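Local coordinates for protein protease inhibitor SGPI-2 (Schistocerca gregaria, PDB 3TVJ) that inhibits serine proteases and, in its natural form, is active in vitro against alpha-chymotrypsin and pancreatic elastase, at residues C[15-19]-C[32-38]. The protein carries 5 engineered substitutions. Sequence-based numbering, arbitrary orientation. Where two conformers were deposited one is given.
Engineered in segment 32-38: Lys33 (natural residue Leu), Leu34 (natural residue Lys), Trp35 (natural residue Ala), Asn37 (natural residue Pro).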
loop_
_atom_site.group_PDB
_atom_site.type_symbol
_atom_site.label_atom_id
_atom_site.label_comp_id
_atom_site.label_asym_id
_atom_site.label_seq_id
_atom_site.Cartn_x
_atom_site.Cartn_y
_atom_site.Cartn_z
ATOM N N ASP C 15 7.320 -15.580 -17.905
ATOM C CA ASP C 15 6.087 -15.964 -18.561
ATOM C C ASP C 15 5.434 -14.616 -18.904
ATOM O O ASP C 15 4.673 -14.055 -18.157
ATOM C CB ASP C 15 5.263 -16.852 -17.596
ATOM C CG ASP C 15 3.935 -17.347 -18.190
ATOM O OD1 ASP C 15 2.898 -17.354 -17.477
ATOM O OD2 ASP C 15 3.894 -17.643 -19.362
ATOM N N LYS C 16 5.702 -14.207 -20.126
ATOM C CA LYS C 16 5.372 -12.867 -20.601
ATOM C C LYS C 16 5.822 -11.856 -19.548
ATOM O O LYS C 16 7.015 -11.731 -19.287
ATOM C CB LYS C 16 3.888 -12.740 -21.035
ATOM C CG LYS C 16 3.662 -13.008 -22.563
ATOM C CD LYS C 16 2.189 -12.715 -22.997
ATOM C CE LYS C 16 1.832 -13.279 -24.333
ATOM N NZ LYS C 16 0.777 -12.556 -25.188
ATOM N N CYS C 17 4.879 -11.186 -18.885
ATOM C CA CYS C 17 5.241 -10.113 -17.947
ATOM C C CYS C 17 5.471 -10.563 -16.531
ATOM O O CYS C 17 5.901 -9.769 -15.706
ATOM C CB CYS C 17 4.159 -9.046 -17.922
ATOM S SG CYS C 17 2.644 -9.457 -17.006
ATOM N N ASN C 18 5.210 -11.845 -16.253
ATOM C CA ASN C 18 5.376 -12.386 -14.933
ATOM C C ASN C 18 6.693 -13.157 -14.783
ATOM O O ASN C 18 7.282 -13.625 -15.778
ATOM C CB ASN C 18 4.204 -13.303 -14.568
ATOM C CG ASN C 18 2.979 -12.525 -14.090
ATOM O OD1 ASN C 18 3.088 -11.709 -13.128
ATOM N ND2 ASN C 18 1.839 -12.644 -14.846
ATOM N N THR C 19 7.161 -13.193 -13.545
ATOM C CA THR C 19 8.323 -13.966 -13.149
ATOM C C THR C 19 7.852 -15.218 -12.462
ATOM O O THR C 19 6.994 -15.194 -11.577
ATOM C CB THR C 19 9.255 -13.150 -12.253
ATOM O OG1 THR C 19 9.601 -11.921 -12.979
ATOM C CG2 THR C 19 10.515 -13.966 -11.937
ATOM N N THR C 32 4.516 -14.686 -10.164
ATOM C CA THR C 32 3.961 -13.425 -9.763
ATOM C C THR C 32 2.546 -13.153 -10.337
ATOM O O THR C 32 2.079 -13.924 -11.164
ATOM C CB THR C 32 4.893 -12.281 -10.083
ATOM O OG1 THR C 32 5.162 -12.258 -11.501
ATOM C CG2 THR C 32 6.213 -12.376 -9.315
ATOM N N LYS C 33 1.833 -12.151 -9.798
ATOM C CA LYS C 33 0.389 -11.927 -10.038
ATOM C C LYS C 33 0.117 -10.585 -10.763
ATOM O O LYS C 33 -0.890 -9.963 -10.489
ATOM C CB LYS C 33 -0.354 -12.043 -8.692
ATOM C CG LYS C 33 -0.403 -13.516 -8.196
ATOM C CD LYS C 33 -1.013 -13.714 -6.847
ATOM C CE LYS C 33 -1.107 -15.162 -6.396
ATOM N NZ LYS C 33 -1.825 -15.310 -5.053
ATOM N N LEU C 34 0.902 -10.326 -11.822
ATOM C CA LEU C 34 0.566 -9.269 -12.738
ATOM C C LEU C 34 -0.399 -9.802 -13.799
ATOM O O LEU C 34 -0.356 -10.949 -14.225
ATOM C CB LEU C 34 1.861 -8.728 -13.445
ATOM C CG LEU C 34 2.959 -8.214 -12.526
ATOM C CD1 LEU C 34 4.246 -8.003 -13.431
ATOM C CD2 LEU C 34 2.500 -6.941 -11.852
ATOM N N TRP C 35 -1.264 -8.913 -14.271
ATOM C CA TRP C 35 -2.102 -9.163 -15.443
ATOM C C TRP C 35 -1.376 -8.533 -16.639
ATOM O O TRP C 35 -1.224 -7.301 -16.700
ATOM C CB TRP C 35 -3.523 -8.671 -15.328
ATOM C CG TRP C 35 -4.384 -8.878 -16.513
ATOM C CD1 TRP C 35 -4.298 -8.195 -17.722
ATOM C CD2 TRP C 35 -5.449 -9.835 -16.676
ATOM N NE1 TRP C 35 -5.255 -8.642 -18.573
ATOM C CE2 TRP C 35 -5.945 -9.672 -17.980
ATOM C CE3 TRP C 35 -6.034 -10.761 -15.856
ATOM C CZ2 TRP C 35 -7.017 -10.444 -18.468
ATOM C CZ3 TRP C 35 -7.116 -11.518 -16.313
ATOM C CH2 TRP C 35 -7.609 -11.353 -17.617
ATOM N N CYS C 36 -0.938 -9.366 -17.578
ATOM C CA CYS C 36 -0.181 -8.886 -18.712
ATOM C C CYS C 36 -1.223 -8.417 -19.752
ATOM O O CYS C 36 -2.098 -9.174 -20.189
ATOM C CB CYS C 36 0.698 -9.996 -19.324
ATOM S SG CYS C 36 1.718 -10.884 -18.099
ATOM N N ASN C 37 -1.242 -7.129 -20.044
ATOM C CA ASN C 37 -2.260 -6.562 -20.880
ATOM C C ASN C 37 -2.131 -7.150 -22.307
ATOM O O ASN C 37 -3.120 -7.189 -23.031
ATOM C CB ASN C 37 -2.261 -5.043 -20.817
ATOM C CG ASN C 37 -2.741 -4.513 -19.417
ATOM O OD1 ASN C 37 -3.545 -5.156 -18.719
ATOM N ND2 ASN C 37 -2.317 -3.311 -19.058
ATOM N N GLN C 38 -0.875 -7.529 -22.608
ATOM C CA GLN C 38 -0.393 -8.311 -23.755
ATOM C C GLN C 38 0.051 -9.678 -23.260
ATOM O O GLN C 38 -0.622 -10.718 -23.379
ATOM C CB GLN C 38 0.863 -7.641 -24.343
ATOM C CG GLN C 38 1.161 -8.020 -25.802
ATOM C CD GLN C 38 2.234 -9.095 -25.978
ATOM O OE1 GLN C 38 1.948 -10.186 -26.462
ATOM N NE2 GLN C 38 3.474 -8.768 -25.631
ATOM O OXT GLN C 38 1.164 -9.728 -22.709
#
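The flat carboxamide of Asn18 lies between Thr32 and the Cys17-Cys36 disulfide. Thr32 O sits over one face, 3.4 Å from Asn18 CG. Cys36 SG lies over the other, 3.7 Å from Asn18 ND2. The edge of the amide faces the backbone of Leu34 (engineered, natural Lys). Asn18 OD1 accepts Leu34 N at 2.9 Å, in the carbonyl plane and on a lone pair. Asn18 ND2 gives an almost straight bond (177°) to Leu34 O. Asn18 OD1 has a second donor, Thr32 OG1 at 2.7 Å, tilted 22° from the plane. Thr32 OG1 also accepts Thr19 N; chi1 of 59° sets this oxygen between its own backbone N and carbonyl carbon, facing strand 18-22. Thr32 N bonds back to Thr19 O. Replacing Asn18 with an alanine would probably leave Leu34 N and O without these partners and the loop freer to move. The disulfide ties the loop's far end to the turn at 15-18. Beyond it, in the modelled conformers, Lys16 NZ bonds to Gln38 O and OE1; this exposed pair is less certain. Lys33 (engineered, natural Leu) points away, and its NZ bonds to the backbone of another protein's chain. Lys33-Leu34 is the reactive bond. A reactive-site loop braced from inside by an asparagine side chain, a threonine and a disulfide is consistent with the canonical inhibitory loop of a pacifastin domain.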